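Local coordinates for transcriptional regulator (Streptococcus dysgalactiae, PDB 4YV9), which probably acts as a DNA-binding quorum-sensing transcription factor that responds to short hydrophobic peptide (SHP) pheromones, and is inhibited by cyclic peptides, at residues F213-E218 against Y222-F227. Sequence-based numbering, arbitrary orientation.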
ATOM      1  N   PHE B 213       5.773   7.499  15.713  1.00 37.11           N
ATOM      2  CA  PHE B 213       6.700   6.456  15.295  1.00 43.10           C
ATOM      3  C   PHE B 213       6.218   5.785  14.008  1.00 44.21           C
ATOM      4  O   PHE B 213       7.011   5.536  13.109  1.00 38.05           O
ATOM      5  CB  PHE B 213       6.882   5.418  16.398  1.00 41.31           C
ATOM      6  CG  PHE B 213       7.832   4.327  16.033  1.00 46.47           C
ATOM      7  CD1 PHE B 213       9.170   4.606  15.818  1.00 46.00           C
ATOM      8  CD2 PHE B 213       7.390   3.024  15.876  1.00 53.60           C
ATOM      9  CE1 PHE B 213      10.057   3.599  15.463  1.00 52.77           C
ATOM     10  CE2 PHE B 213       8.275   2.015  15.523  1.00 48.33           C
ATOM     11  CZ  PHE B 213       9.603   2.306  15.318  1.00 50.31           C
ATOM     12  N   LEU B 214       4.917   5.503  13.927  1.00 37.49           N
ATOM     13  CA  LEU B 214       4.338   4.844  12.760  1.00 37.44           C
ATOM     14  C   LEU B 214       4.401   5.727  11.514  1.00 40.42           C
ATOM     15  O   LEU B 214       4.424   5.221  10.396  1.00 43.72           O
ATOM     16  CB  LEU B 214       2.876   4.454  13.021  1.00 37.20           C
ATOM     17  CG  LEU B 214       2.549   3.357  14.035  1.00 39.82           C
ATOM     18  CD1 LEU B 214       1.051   3.372  14.288  1.00 37.99           C
ATOM     19  CD2 LEU B 214       2.994   1.977  13.566  1.00 41.26           C
ATOM     20  N   LEU B 215       4.425   7.044  11.699  1.00 34.19           N
ATOM     21  CA  LEU B 215       4.439   7.954  10.552  1.00 37.79           C
ATOM     22  C   LEU B 215       5.840   8.316  10.068  1.00 36.50           C
ATOM     23  O   LEU B 215       5.989   8.872   8.984  1.00 50.20           O
ATOM     24  CB  LEU B 215       3.672   9.237  10.873  1.00 39.28           C
ATOM     25  CG  LEU B 215       2.162   9.133  10.902  1.00 43.34           C
ATOM     26  CD1 LEU B 215       1.584  10.398  11.532  1.00 42.29           C
ATOM     27  CD2 LEU B 215       1.598   8.905   9.471  1.00 32.65           C
ATOM     28  N   ARG B 216       6.858   7.973  10.852  1.00 38.60           N
ATOM     29  CA  ARG B 216       8.247   8.260  10.515  1.00 43.52           C
ATOM     30  C   ARG B 216       8.694   7.615   9.194  1.00 46.11           C
ATOM     31  O   ARG B 216       8.397   6.457   8.927  1.00 44.47           O
ATOM     32  CB  ARG B 216       9.152   7.784  11.664  1.00 56.55           C
ATOM     33  CG  ARG B 216      10.540   8.393  11.684  1.00 71.94           C
ATOM     34  CD  ARG B 216      11.127   8.414  13.102  1.00 80.76           C
ATOM     35  NE  ARG B 216      10.443   9.377  13.969  1.00 79.70           N
ATOM     36  CZ  ARG B 216       9.766   9.059  15.072  1.00 78.29           C
ATOM     37  NH1 ARG B 216       9.679   7.795  15.466  1.00 82.08           N
ATOM     38  NH2 ARG B 216       9.181  10.009  15.790  1.00 72.89           N
ATOM     39  N   ASP B 217       9.429   8.376   8.389  1.00 46.15           N
ATOM     40  CA  ASP B 217       9.929   7.920   7.096  1.00 40.09           C
ATOM     41  C   ASP B 217       8.827   7.300   6.234  1.00 40.70           C
ATOM     42  O   ASP B 217       9.060   6.332   5.525  1.00 37.96           O
ATOM     43  CB  ASP B 217      11.087   6.930   7.291  1.00 46.44           C
ATOM     44  CG  ASP B 217      12.343   7.606   7.828  1.00 57.15           C
ATOM     45  OD1 ASP B 217      12.457   8.844   7.698  1.00 52.60           O
ATOM     46  OD2 ASP B 217      13.221   6.900   8.371  1.00 62.36           O
ATOM     47  N   GLU B 218       7.626   7.877   6.293  1.00 38.13           N
ATOM     48  CA  GLU B 218       6.508   7.427   5.472  1.00 41.48           C
ATOM     49  C   GLU B 218       5.907   8.627   4.746  1.00 41.45           C
ATOM     50  O   GLU B 218       6.234   9.770   5.058  1.00 34.50           O
ATOM     51  CB  GLU B 218       5.424   6.734   6.313  1.00 39.93           C
ATOM     52  CG  GLU B 218       5.872   5.476   7.055  1.00 46.28           C
ATOM     53  CD  GLU B 218       6.022   4.259   6.155  1.00 48.66           C
ATOM     54  OE1 GLU B 218       5.686   4.348   4.952  1.00 44.43           O
ATOM     55  OE2 GLU B 218       6.494   3.212   6.656  1.00 48.05           O
ATOM     56  N   TYR B 222      -2.512  11.794   4.403  1.00 34.13           N
ATOM     57  CA  TYR B 222      -3.862  11.860   4.962  1.00 35.05           C
ATOM     58  C   TYR B 222      -3.814  11.676   6.472  1.00 38.16           C
ATOM     59  O   TYR B 222      -4.422  12.427   7.234  1.00 34.29           O
ATOM     60  CB  TYR B 222      -4.782  10.814   4.340  1.00 31.75           C
ATOM     61  CG  TYR B 222      -6.067  10.671   5.111  1.00 37.77           C
ATOM     62  CD1 TYR B 222      -6.992  11.715   5.146  1.00 44.09           C
ATOM     63  CD2 TYR B 222      -6.349   9.518   5.824  1.00 40.59           C
ATOM     64  CE1 TYR B 222      -8.170  11.603   5.847  1.00 46.04           C
ATOM     65  CE2 TYR B 222      -7.537   9.398   6.537  1.00 44.76           C
ATOM     66  CZ  TYR B 222      -8.437  10.443   6.545  1.00 50.36           C
ATOM     67  OH  TYR B 222      -9.620  10.347   7.247  1.00 57.39           O
ATOM     68  N   GLU B 223      -3.069  10.678   6.915  1.00 34.78           N
ATOM     69  CA  GLU B 223      -2.976  10.427   8.340  1.00 34.02           C
ATOM     70  C   GLU B 223      -2.213  11.538   9.039  1.00 32.34           C
ATOM     71  O   GLU B 223      -2.533  11.878  10.154  1.00 33.79           O
ATOM     72  CB  GLU B 223      -2.309   9.070   8.605  1.00 34.92           C
ATOM     73  CG  GLU B 223      -3.147   7.888   8.124  1.00 34.35           C
ATOM     74  CD  GLU B 223      -3.065   7.674   6.613  1.00 38.64           C
ATOM     75  OE1 GLU B 223      -2.075   8.143   5.991  1.00 40.36           O
ATOM     76  OE2 GLU B 223      -3.976   7.020   6.061  1.00 38.16           O
ATOM     77  N   LYS B 224      -1.188  12.086   8.390  1.00 32.11           N
ATOM     78  CA  LYS B 224      -0.451  13.207   8.976  1.00 33.95           C
ATOM     79  C   LYS B 224      -1.339  14.449   9.141  1.00 32.47           C
ATOM     80  O   LYS B 224      -1.187  15.206  10.103  1.00 32.24           O
ATOM     81  CB  LYS B 224       0.759  13.554   8.121  1.00 31.21           C
ATOM     82  CG  LYS B 224       1.872  12.496   8.198  1.00 39.32           C
ATOM     83  CD  LYS B 224       3.015  12.836   7.260  1.00 33.36           C
ATOM     84  CE  LYS B 224       4.253  11.968   7.561  1.00 39.41           C
ATOM     85  NZ  LYS B 224       5.212  12.036   6.438  1.00 33.69           N
ATOM     86  N   THR B 225      -2.251  14.652   8.194  1.00 33.21           N
ATOM     87  CA  THR B 225      -3.142  15.815   8.252  1.00 37.27           C
ATOM     88  C   THR B 225      -4.163  15.659   9.369  1.00 36.39           C
ATOM     89  O   THR B 225      -4.405  16.595  10.130  1.00 36.63           O
ATOM     90  CB  THR B 225      -3.876  16.033   6.942  1.00 37.56           C
ATOM     91  OG1 THR B 225      -2.926  16.268   5.901  1.00 36.19           O
ATOM     92  CG2 THR B 225      -4.831  17.230   7.050  1.00 37.51           C
ATOM     93  N   VAL B 226      -4.752  14.467   9.469  1.00 37.17           N
ATOM     94  CA  VAL B 226      -5.703  14.191  10.544  1.00 38.51           C
ATOM     95  C   VAL B 226      -4.993  14.267  11.894  1.00 38.31           C
ATOM     96  O   VAL B 226      -5.508  14.853  12.845  1.00 41.68           O
ATOM     97  CB  VAL B 226      -6.378  12.809  10.351  1.00 44.07           C
ATOM     98  CG1 VAL B 226      -7.144  12.389  11.591  1.00 39.39           C
ATOM     99  CG2 VAL B 226      -7.312  12.842   9.126  1.00 36.53           C
ATOM    100  N   PHE B 227      -3.794  13.688  11.969  1.00 40.51           N
ATOM    101  CA  PHE B 227      -3.000  13.736  13.199  1.00 38.92           C
ATOM    102  C   PHE B 227      -2.616  15.170  13.576  1.00 35.26           C
ATOM    103  O   PHE B 227      -2.555  15.506  14.754  1.00 38.50           O
ATOM    104  CB  PHE B 227      -1.754  12.870  13.048  1.00 36.18           C
ATOM    105  CG  PHE B 227      -0.944  12.730  14.311  1.00 41.07           C
ATOM    106  CD1 PHE B 227      -1.533  12.304  15.494  1.00 42.74           C
ATOM    107  CD2 PHE B 227       0.405  13.012  14.310  1.00 42.61           C
ATOM    108  CE1 PHE B 227      -0.787  12.174  16.654  1.00 43.11           C
ATOM    109  CE2 PHE B 227       1.156  12.882  15.470  1.00 51.05           C
ATOM    110  CZ  PHE B 227       0.553  12.462  16.639  1.00 48.74           C
TER
HETATM  111  O   HOH W   1       7.324  11.215   8.136  1.00 40.32           O
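Leu-215, near the end of helix 201-215, pushes its isobutyl group against the first turns of helix 221-236, a tight helical hairpin consistent with the TPR-like C-terminal domain of Rgg proteins. Both methyls seat on one methylene, with Leu-215 CD2 at 3.8 Å and Leu-215 CD1 at 3.9 Å from Lys-224 CG. Leu-215 CD2 reaches on to Glu-223 CB at 4.0 Å, and Leu-215 CD1 to Phe-227 CD2, also at 4.0 Å. This buried apolar patch is the tight part; the Phe-227 ring is in turn packed by Ile-208 and Ile-211 of helix 201-215 and by Leu-192 of helix 179-197.

The polar end, where Lys-224 is partly exposed, is looser. Beyond CG its chain runs extended (chi2 176°), antiparallel to the Leu-215 side chain, carrying the ammonium to the turn. There Lys-224 NZ donates directly to Glu-218 O at 2.8 Å, from above the carbonyl plane with a C=O...N angle of 140°. A water accepts from NZ and donates to Leu-215 O, the carbonyl that opens the type II turn ending at Glu-218. NZ also bonds to Leu-219 O and forms a salt bridge with Glu-259 of the second subunit, whereas the Glu-218 carboxylate turns away to Lys-178 and Lys-181. Four acceptors thus compete for three N-H, so at least one is shared or weaker, and these oxygens would be expected to favour the charged ammonium.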